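Putative exported protein (PDB 3IEE) is of unknown function but is an all-helical, putatively exported and probably lipid-anchored protein of Bacteroides fragilis. Local coordinates at residues Val46-Asp51 with Ile65-Val70; Ile77-Gly82 with Asn96-Phe101; Thr105-Asn110 with Asp131-Leu136. All coordinates share one frame; numbering follows the deposited sequence. Where two conformers were deposited one is given.

How the interactions relate
All three contacts lie within the DUF6845 domain and follow one another along the chain, each closing before the next opens. Interactions 1 and 3 are neighbours, with centres about 12 Å apart: Val49 CG1 meets Phe107 CE2 at 3.6 Å, and Ala69 CB meets Tyr108 CZ at 3.6 Å, so helix 43-56 and the loop that follows it both rest on helix 87-119. Interaction 2 uses an earlier part of that same helix; its centre is about 20 Å from that of interaction 3 and about 23 Å from that of interaction 1. Helix 87-119 thus carries one segment each of interactions 2 and 3 and packs against interaction 1, which three ethanediol molecules, probably from the crystallisation liquor, border.

Interaction 1: Val46-Asp51 with Ile65-Val70; sequences VNAVLD and IVPPAV. With EDO (1,2-ethanediol), chain D; EDO (1,2-ethanediol), chain I; EDO (1,2-ethanediol), chain C.
With Val49 CG1 anti to the backbone N (chi1 170°), CG2 falls anti to the carbonyl carbon and comes within 4.2 Å of Pro67 O, with Val66 CB a looser neighbour. The motif is an extended proline-containing loop folded back against the helix that precedes it, helix 43-56, with apolar contacts and no hydrogen bond between the two segments. Val66 was modelled in two conformers; in one of them CG1 is anti to the carbonyl carbon (chi1 -76°) and sits 4.0 Å from Ala48 O. Beside it, the methyl of Ala48 meets the ring of Pro67, CB to CD at 3.9 Å. Phe111 of helix 87-119 packs on Val66.

Ethanediol molecules border the loop and the helix. Asn47 is held at both ends of its amide, ND2 giving a hydrogen bond to Ala190 O and OD1 accepting one from O1 of the chain C diol at 3.0 Å. The chain D diol donates through O2 to Ile65 O, at 2.8 Å. Val66 N makes a nearly straight bond (172°) to O1 of the chain I diol, 2.8 Å away.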
loop_
_atom_site.group_PDB
_atom_site.type_symbol
_atom_site.label_atom_id
_atom_site.label_comp_id
_atom_site.label_asym_id
_atom_site.label_seq_id
_atom_site.Cartn_x
_atom_site.Cartn_y
_atom_site.Cartn_z
ATOM N N VAL A 46 8.341 -6.759 -7.476
ATOM C CA VAL A 46 9.619 -6.227 -7.057
ATOM C C VAL A 46 10.462 -7.287 -6.322
ATOM O O VAL A 46 11.657 -7.425 -6.604
ATOM C CB VAL A 46 9.433 -4.959 -6.199
ATOM C CG1 VAL A 46 10.793 -4.446 -5.657
ATOM C CG2 VAL A 46 8.693 -3.854 -7.018
ATOM N N ASN A 47 9.843 -8.036 -5.397
ATOM C CA ASN A 47 10.467 -9.186 -4.715
ATOM C C ASN A 47 11.057 -10.212 -5.714
ATOM O O ASN A 47 12.180 -10.733 -5.519
ATOM C CB ASN A 47 9.440 -9.931 -3.850
ATOM C CG ASN A 47 9.016 -9.161 -2.592
ATOM O OD1 ASN A 47 9.609 -8.142 -2.259
ATOM N ND2 ASN A 47 7.989 -9.667 -1.898
ATOM N N ALA A 48 10.255 -10.494 -6.750
ATOM C CA ALA A 48 10.634 -11.398 -7.840
ATOM C C ALA A 48 11.854 -10.910 -8.623
ATOM O O ALA A 48 12.733 -11.736 -8.993
ATOM C CB ALA A 48 9.431 -11.642 -8.796
ATOM N N VAL A 49 11.927 -9.602 -8.898
ATOM C CA VAL A 49 13.075 -9.024 -9.579
ATOM C C VAL A 49 14.324 -9.210 -8.698
ATOM O O VAL A 49 15.354 -9.669 -9.178
ATOM C CB VAL A 49 12.833 -7.542 -9.998
ATOM C CG1 VAL A 49 14.098 -6.895 -10.465
ATOM C CG2 VAL A 49 11.714 -7.445 -11.077
ATOM N N LEU A 50 14.218 -8.858 -7.414
ATOM C CA LEU A 50 15.354 -8.969 -6.500
ATOM C C LEU A 50 15.783 -10.434 -6.291
ATOM O O LEU A 50 16.977 -10.754 -6.220
ATOM C CB LEU A 50 15.026 -8.323 -5.158
ATOM C CG LEU A 50 14.862 -6.786 -5.148
ATOM C CD1 LEU A 50 14.238 -6.409 -3.771
ATOM C CD2 LEU A 50 16.208 -6.046 -5.379
ATOM N N ASP A 51 14.804 -11.318 -6.198
ATOM C CA ASP A 51 15.083 -12.751 -6.039
ATOM C C ASP A 51 15.854 -13.291 -7.258
ATOM O O ASP A 51 16.814 -14.055 -7.095
ATOM C CB ASP A 51 13.790 -13.529 -5.884
ATOM C CG ASP A 51 13.187 -13.445 -4.479
ATOM O OD1 ASP A 51 13.897 -13.106 -3.540
ATOM O OD2 ASP A 51 12.003 -13.802 -4.343
ATOM N N ILE A 65 11.347 -16.058 -15.764
ATOM C CA ILE A 65 10.927 -14.889 -16.523
ATOM C C ILE A 65 10.534 -13.843 -15.490
ATOM O O ILE A 65 9.590 -14.024 -14.751
ATOM C CB ILE A 65 9.748 -15.194 -17.491
ATOM C CG1 ILE A 65 10.110 -16.326 -18.473
ATOM C CG2 ILE A 65 9.301 -13.893 -18.265
ATOM C CD1 ILE A 65 8.978 -16.668 -19.480
ATOM N N VAL A 66 11.313 -12.783 -15.340
ATOM C CA VAL A 66 10.959 -11.776 -14.322
ATOM C C VAL A 66 9.854 -10.901 -14.889
ATOM O O VAL A 66 9.835 -10.638 -16.106
ATOM C CB VAL A 66 12.127 -10.887 -13.873
ATOM C CG1 VAL A 66 13.034 -11.657 -12.943
ATOM C CG2 VAL A 66 12.874 -10.333 -15.083
ATOM N N PRO A 67 8.923 -10.470 -14.019
ATOM C CA PRO A 67 7.816 -9.606 -14.455
ATOM C C PRO A 67 8.366 -8.291 -15.031
ATOM O O PRO A 67 9.242 -7.666 -14.444
ATOM C CB PRO A 67 6.993 -9.375 -13.186
ATOM C CG PRO A 67 7.800 -9.827 -12.068
ATOM C CD PRO A 67 8.846 -10.773 -12.572
ATOM N N PRO A 68 7.884 -7.895 -16.204
ATOM C CA PRO A 68 8.310 -6.638 -16.844
ATOM C C PRO A 68 7.707 -5.413 -16.118
ATOM O O PRO A 68 6.679 -5.523 -15.442
ATOM C CB PRO A 68 7.709 -6.766 -18.237
ATOM C CG PRO A 68 6.468 -7.579 -18.014
ATOM C CD PRO A 68 6.831 -8.590 -16.976
ATOM N N ALA A 69 8.358 -4.265 -16.215
ATOM C CA ALA A 69 7.822 -3.061 -15.566
ATOM C C ALA A 69 6.733 -2.533 -16.483
ATOM O O ALA A 69 7.020 -2.217 -17.659
ATOM C CB ALA A 69 8.905 -1.999 -15.387
ATOM N N VAL A 70 5.513 -2.447 -15.966
ATOM C CA VAL A 70 4.404 -1.848 -16.736
ATOM C C VAL A 70 4.584 -0.329 -16.928
ATOM O O VAL A 70 5.162 0.360 -16.089
ATOM C CB VAL A 70 2.998 -2.145 -16.101
ATOM C CG1 VAL A 70 2.757 -3.685 -16.056
ATOM C CG2 VAL A 70 2.823 -1.464 -14.716
HETATM C C1 EDO D . 4.949 -11.952 -14.848
HETATM O O1 EDO D . 5.053 -12.263 -13.447
HETATM C C2 EDO D . 6.039 -12.683 -15.642
HETATM O O2 EDO D . 6.865 -13.516 -14.793
HETATM C C1 EDO I . 13.289 -12.535 -18.270
HETATM O O1 EDO I . 13.645 -12.690 -16.899
HETATM C C2 EDO I . 14.296 -13.326 -19.102
HETATM O O2 EDO I . 14.634 -14.528 -18.394
HETATM C C1 EDO C . 8.791 -4.437 -2.563
HETATM O O1 EDO C . 8.590 -5.410 -1.510
HETATM C C2 EDO C . 9.160 -3.075 -1.966
HETATM O O2 EDO C . 9.312 -2.081 -2.997
#

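Interaction 2: Ile77-Gly82 with Asn96-Phe101; sequences IVLNPG and NYTGLF
Helix 75-78 and the loop that follows dock on the long helix 87-119, a short helix and its loop folded back on the next long helix of the bundle through a compact apolar contact with two aromatic rings. Its centre is a CH-pi interaction: Val78 CB stands over one face of the Tyr97 ring, 3.7 Å from the centroid and 15° off the ring normal. The two side chains cross at about a right angle, and the valine methyls spread over different parts of the ring. CG1, beside the backbone N and anti to the carbonyl carbon (chi1 -63°), reaches the phenol end, 3.7 Å from Tyr97 OH. That leaves CG2 the position between N and the carbonyl carbon, over the CD1-CE1 side. CG2 also approaches Phe101, but there it comes to the ring edge, near the plane, 4.2 Å from CZ. The same valine therefore covers the face of one ring and abuts the edge of another.

Leu79 completes the contact on the side of the loop. Its CD2 lies 3.7 Å from Tyr97 CB and also 3.7 Å from Thr98 OG1, a hydroxyl hydrogen-bonded to Lys94 O one helical turn back.

Helix 17-40 supplies partners for two polar groups: Ser33 OG for the Tyr97 hydroxyl and the Tyr29 hydroxyl for Val78 O. Tyr97 also touches Ile147 of helix 123-162, which places its ring among three long helices. At the edge of Phe101, Leu79 CG is 4.2 Å from CE2.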
loop_
_atom_site.group_PDB
_atom_site.type_symbol
_atom_site.label_atom_id
_atom_site.label_comp_id
_atom_site.label_asym_id
_atom_site.label_seq_id
_atom_site.Cartn_x
_atom_site.Cartn_y
_atom_site.Cartn_z
ATOM N N ILE A 77 -2.674 12.705 -13.883
ATOM C CA ILE A 77 -3.561 13.001 -12.803
ATOM C C ILE A 77 -2.749 13.125 -11.522
ATOM O O ILE A 77 -2.849 14.134 -10.813
ATOM C CB ILE A 77 -4.642 11.928 -12.702
ATOM C CG1 ILE A 77 -5.413 11.868 -14.029
ATOM C CG2 ILE A 77 -5.564 12.188 -11.494
ATOM C CD1 ILE A 77 -6.489 10.768 -14.110
ATOM N N VAL A 78 -1.933 12.114 -11.213
ATOM C CA VAL A 78 -1.289 12.094 -9.876
ATOM C C VAL A 78 -0.200 13.173 -9.718
ATOM O O VAL A 78 0.056 13.666 -8.617
ATOM C CB VAL A 78 -0.760 10.701 -9.528
ATOM C CG1 VAL A 78 -1.903 9.695 -9.440
ATOM C CG2 VAL A 78 0.286 10.217 -10.547
ATOM N N LEU A 79 0.425 13.552 -10.822
ATOM C CA LEU A 79 1.446 14.605 -10.748
ATOM C C LEU A 79 0.809 15.990 -10.727
ATOM O O LEU A 79 1.530 16.974 -10.614
ATOM C CB LEU A 79 2.444 14.535 -11.900
ATOM C CG LEU A 79 3.408 13.314 -11.862
ATOM C CD1 LEU A 79 4.153 13.123 -13.228
ATOM C CD2 LEU A 79 4.388 13.515 -10.680
ATOM N N ASN A 80 -0.514 16.067 -10.879
ATOM C CA ASN A 80 -1.194 17.357 -10.907
ATOM C C ASN A 80 -2.348 17.429 -9.913
ATOM O O ASN A 80 -3.478 17.650 -10.310
ATOM C CB ASN A 80 -1.631 17.695 -12.333
ATOM C CG ASN A 80 -0.451 17.858 -13.245
ATOM O OD1 ASN A 80 0.270 18.857 -13.141
ATOM N ND2 ASN A 80 -0.199 16.854 -14.116
ATOM N N PRO A 81 -2.059 17.249 -8.617
ATOM C CA PRO A 81 -3.155 17.313 -7.656
ATOM C C PRO A 81 -3.811 18.694 -7.747
ATOM O O PRO A 81 -3.120 19.707 -7.950
ATOM C CB PRO A 81 -2.465 17.110 -6.290
ATOM C CG PRO A 81 -1.056 17.549 -6.514
ATOM C CD PRO A 81 -0.761 17.097 -7.942
ATOM N N GLY A 82 -5.121 18.714 -7.627
ATOM C CA GLY A 82 -5.917 19.922 -7.774
ATOM C C GLY A 82 -5.939 20.781 -6.526
ATOM O O GLY A 82 -5.391 20.418 -5.491
ATOM N N ASN A 96 6.662 13.382 -3.786
ATOM C CA ASN A 96 6.685 11.948 -3.517
ATOM C C ASN A 96 6.455 11.150 -4.820
ATOM O O ASN A 96 7.146 10.145 -5.072
ATOM C CB ASN A 96 5.673 11.588 -2.411
ATOM C CG ASN A 96 6.219 11.803 -0.994
ATOM O OD1 ASN A 96 7.022 11.005 -0.467
ATOM N ND2 ASN A 96 5.814 12.886 -0.385
ATOM N N TYR A 97 5.498 11.549 -5.642
ATOM C CA TYR A 97 5.290 10.859 -6.934
ATOM C C TYR A 97 6.519 10.976 -7.823
ATOM O O TYR A 97 6.938 9.996 -8.463
ATOM C CB TYR A 97 4.051 11.397 -7.625
ATOM C CG TYR A 97 2.794 10.670 -7.245
ATOM C CD1 TYR A 97 2.627 9.319 -7.571
ATOM C CD2 TYR A 97 1.788 11.303 -6.494
ATOM C CE1 TYR A 97 1.503 8.609 -7.237
ATOM C CE2 TYR A 97 0.644 10.604 -6.159
ATOM C CZ TYR A 97 0.495 9.252 -6.518
ATOM O OH TYR A 97 -0.656 8.575 -6.191
ATOM N N THR A 98 7.085 12.169 -7.872
ATOM C CA THR A 98 8.270 12.407 -8.723
ATOM C C THR A 98 9.416 11.491 -8.268
ATOM O O THR A 98 10.055 10.817 -9.106
ATOM C CB THR A 98 8.668 13.889 -8.753
ATOM O OG1 THR A 98 7.598 14.638 -9.342
ATOM C CG2 THR A 98 9.960 14.095 -9.591
ATOM N N GLY A 99 9.637 11.448 -6.958
ATOM C CA GLY A 99 10.645 10.580 -6.354
ATOM C C GLY A 99 10.404 9.115 -6.593
ATOM O O GLY A 99 11.342 8.337 -6.857
ATOM N N LEU A 100 9.147 8.698 -6.507
ATOM C CA LEU A 100 8.774 7.328 -6.803
ATOM C C LEU A 100 9.085 6.949 -8.251
ATOM O O LEU A 100 9.720 5.898 -8.515
ATOM C CB LEU A 100 7.258 7.140 -6.523
ATOM C CG LEU A 100 6.710 5.768 -6.931
ATOM C CD1 LEU A 100 7.526 4.587 -6.394
ATOM C CD2 LEU A 100 5.265 5.647 -6.526
ATOM N N PHE A 101 8.663 7.789 -9.191
ATOM C CA PHE A 101 8.839 7.470 -10.603
ATOM C C PHE A 101 10.345 7.415 -10.915
ATOM O O PHE A 101 10.786 6.549 -11.663
ATOM C CB PHE A 101 8.101 8.451 -11.523
ATOM C CG PHE A 101 6.583 8.300 -11.505
ATOM C CD1 PHE A 101 5.968 7.083 -11.773
ATOM C CD2 PHE A 101 5.775 9.407 -11.304
ATOM C CE1 PHE A 101 4.551 6.979 -11.763
ATOM C CE2 PHE A 101 4.409 9.305 -11.288
ATOM C CZ PHE A 101 3.781 8.094 -11.514
#

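Interaction 3: Thr105-Asn110 with Asp131-Leu136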
loop_
_atom_site.group_PDB
_atom_site.type_symbol
_atom_site.label_atom_id
_atom_site.label_comp_id
_atom_site.label_asym_id
_atom_site.label_seq_id
_atom_site.Cartn_x
_atom_site.Cartn_y
_atom_site.Cartn_z
ATOM N N THR A 105 12.351 4.059 -12.186
ATOM C CA THR A 105 13.166 4.156 -13.406
ATOM C C THR A 105 14.551 3.597 -13.195
ATOM O O THR A 105 15.005 2.719 -13.953
ATOM C CB THR A 105 13.264 5.612 -13.893
ATOM O OG1 THR A 105 11.941 6.078 -14.162
ATOM C CG2 THR A 105 14.140 5.675 -15.175
ATOM N N GLU A 106 15.179 4.042 -12.115
ATOM C CA GLU A 106 16.535 3.635 -11.750
ATOM C C GLU A 106 16.584 2.135 -11.441
ATOM O O GLU A 106 17.474 1.412 -11.887
ATOM C CB GLU A 106 16.977 4.394 -10.507
ATOM C CG GLU A 106 17.296 5.854 -10.732
ATOM C CD GLU A 106 18.276 6.351 -9.687
ATOM O OE1 GLU A 106 19.488 6.007 -9.816
ATOM O OE2 GLU A 106 17.824 7.055 -8.756
ATOM N N PHE A 107 15.618 1.680 -10.659
ATOM C CA PHE A 107 15.565 0.288 -10.238
ATOM C C PHE A 107 15.576 -0.612 -11.460
ATOM O O PHE A 107 16.325 -1.601 -11.532
ATOM C CB PHE A 107 14.275 0.038 -9.449
ATOM C CG PHE A 107 14.108 -1.390 -8.964
ATOM C CD1 PHE A 107 14.649 -1.789 -7.752
ATOM C CD2 PHE A 107 13.331 -2.306 -9.681
ATOM C CE1 PHE A 107 14.457 -3.067 -7.280
ATOM C CE2 PHE A 107 13.156 -3.612 -9.204
ATOM C CZ PHE A 107 13.723 -3.982 -7.995
ATOM N N TYR A 108 14.725 -0.294 -12.420
ATOM C CA TYR A 108 14.671 -1.085 -13.653
ATOM C C TYR A 108 15.831 -0.885 -14.625
ATOM O O TYR A 108 16.248 -1.873 -15.210
ATOM C CB TYR A 108 13.329 -0.927 -14.374
ATOM C CG TYR A 108 12.230 -1.651 -13.641
ATOM C CD1 TYR A 108 12.113 -3.036 -13.714
ATOM C CD2 TYR A 108 11.353 -0.960 -12.829
ATOM C CE1 TYR A 108 11.107 -3.711 -13.004
ATOM C CE2 TYR A 108 10.366 -1.610 -12.109
ATOM C CZ TYR A 108 10.237 -2.983 -12.206
ATOM O OH TYR A 108 9.218 -3.576 -11.457
ATOM N N ALA A 109 16.364 0.337 -14.763
ATOM C CA ALA A 109 17.666 0.552 -15.452
ATOM C C ALA A 109 18.805 -0.290 -14.838
ATOM O O ALA A 109 19.604 -0.938 -15.568
ATOM C CB ALA A 109 18.042 2.034 -15.442
ATOM N N ASN A 110 18.888 -0.269 -13.512
ATOM C CA ASN A 110 19.921 -0.987 -12.771
ATOM C C ASN A 110 19.858 -2.491 -12.966
ATOM O O ASN A 110 20.890 -3.157 -12.891
ATOM C CB ASN A 110 19.834 -0.709 -11.263
ATOM C CG ASN A 110 20.314 0.665 -10.889
ATOM O OD1 ASN A 110 20.916 1.379 -11.691
ATOM N ND2 ASN A 110 20.059 1.042 -9.655
ATOM N N ASP A 131 22.810 -4.276 -4.154
ATOM C CA ASP A 131 22.589 -3.564 -2.891
ATOM C C ASP A 131 21.880 -2.221 -3.123
ATOM O O ASP A 131 21.004 -1.846 -2.358
ATOM C CB ASP A 131 23.894 -3.379 -2.113
ATOM C CG ASP A 131 24.421 -4.679 -1.501
ATOM O OD1 ASP A 131 23.645 -5.629 -1.271
ATOM O OD2 ASP A 131 25.651 -4.738 -1.234
ATOM N N VAL A 132 22.238 -1.522 -4.177
ATOM C CA VAL A 132 21.534 -0.300 -4.540
ATOM C C VAL A 132 20.064 -0.569 -4.822
ATOM O O VAL A 132 19.185 0.211 -4.443
ATOM C CB VAL A 132 22.149 0.321 -5.772
ATOM C CG1 VAL A 132 21.272 1.343 -6.382
ATOM C CG2 VAL A 132 23.550 0.934 -5.434
ATOM N N ASN A 133 19.762 -1.672 -5.490
ATOM C CA ASN A 133 18.368 -1.989 -5.784
ATOM C C ASN A 133 17.561 -2.403 -4.574
ATOM O O ASN A 133 16.369 -2.095 -4.527
ATOM C CB ASN A 133 18.237 -3.019 -6.928
ATOM C CG ASN A 133 18.054 -2.365 -8.298
ATOM O OD1 ASN A 133 18.403 -1.205 -8.508
ATOM N ND2 ASN A 133 17.520 -3.122 -9.253
ATOM N N TYR A 134 18.178 -3.035 -3.564
ATOM C CA TYR A 134 17.461 -3.266 -2.316
ATOM C C TYR A 134 17.029 -1.927 -1.713
ATOM O O TYR A 134 15.893 -1.792 -1.253
ATOM C CB TYR A 134 18.269 -4.035 -1.281
ATOM C CG TYR A 134 18.510 -5.500 -1.572
ATOM C CD1 TYR A 134 17.448 -6.391 -1.818
ATOM C CD2 TYR A 134 19.811 -6.001 -1.522
ATOM C CE1 TYR A 134 17.692 -7.740 -2.070
ATOM C CE2 TYR A 134 20.076 -7.352 -1.768
ATOM C CZ TYR A 134 19.016 -8.209 -2.031
ATOM O OH TYR A 134 19.342 -9.543 -2.231
ATOM N N GLN A 135 17.927 -0.946 -1.720
ATOM C CA GLN A 135 17.617 0.390 -1.199
ATOM C C GLN A 135 16.545 1.145 -2.008
ATOM O O GLN A 135 15.697 1.809 -1.425
ATOM C CB GLN A 135 18.893 1.244 -1.105
ATOM C CG GLN A 135 18.673 2.619 -0.443
ATOM C CD GLN A 135 18.146 2.489 0.985
ATOM O OE1 GLN A 135 18.632 1.661 1.747
ATOM N NE2 GLN A 135 17.133 3.281 1.334
ATOM N N LEU A 136 16.604 1.063 -3.334
ATOM C CA LEU A 136 15.571 1.665 -4.201
ATOM C C LEU A 136 14.218 1.030 -3.957
ATOM O O LEU A 136 13.184 1.743 -3.939
ATOM C CB LEU A 136 15.953 1.554 -5.699
ATOM C CG LEU A 136 17.095 2.483 -6.151
ATOM C CD1 LEU A 136 17.576 2.158 -7.517
ATOM C CD2 LEU A 136 16.599 3.962 -6.096
#
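Glu106 opens the contact through the base of its side chain, with CB 3.8 Å from Leu136 CD1. At Phe107, CG anti to the backbone N lets the ring reach the amide of Asn133, which lies over one face. Ring and amide planes are only 13° apart, and Asn133 ND2 stands 3.5 Å above the ring plane, offset toward the rim. That nitrogen also donates to Phe107 O at 3.0 Å, the acceptor tilted out of the amide plane, while Leu136 CB approaches the ring edge. One turn later Asn110 sends ND2 to Asn133 OD1, 3.0 Å away, with an N-H...O angle of 156°. Asn133 is thereby gripped at both ends of its amide, which gives both polar atoms of this buried side chain a partner and restricts its rotation. Asn110 ND2 also has apolar neighbours, lying 3.5 Å from both Val132 CG1 and Leu136 CD1.

Helices 87-119 and 123-162 run roughly antiparallel here, as consecutive members of the helical bundle, their local axes 9.6 Å apart at an angle of 154°. Helix 43-56 packs against both: Val46 touches Phe107, Met53 touches Asn133, and Leu50 touches Tyr134.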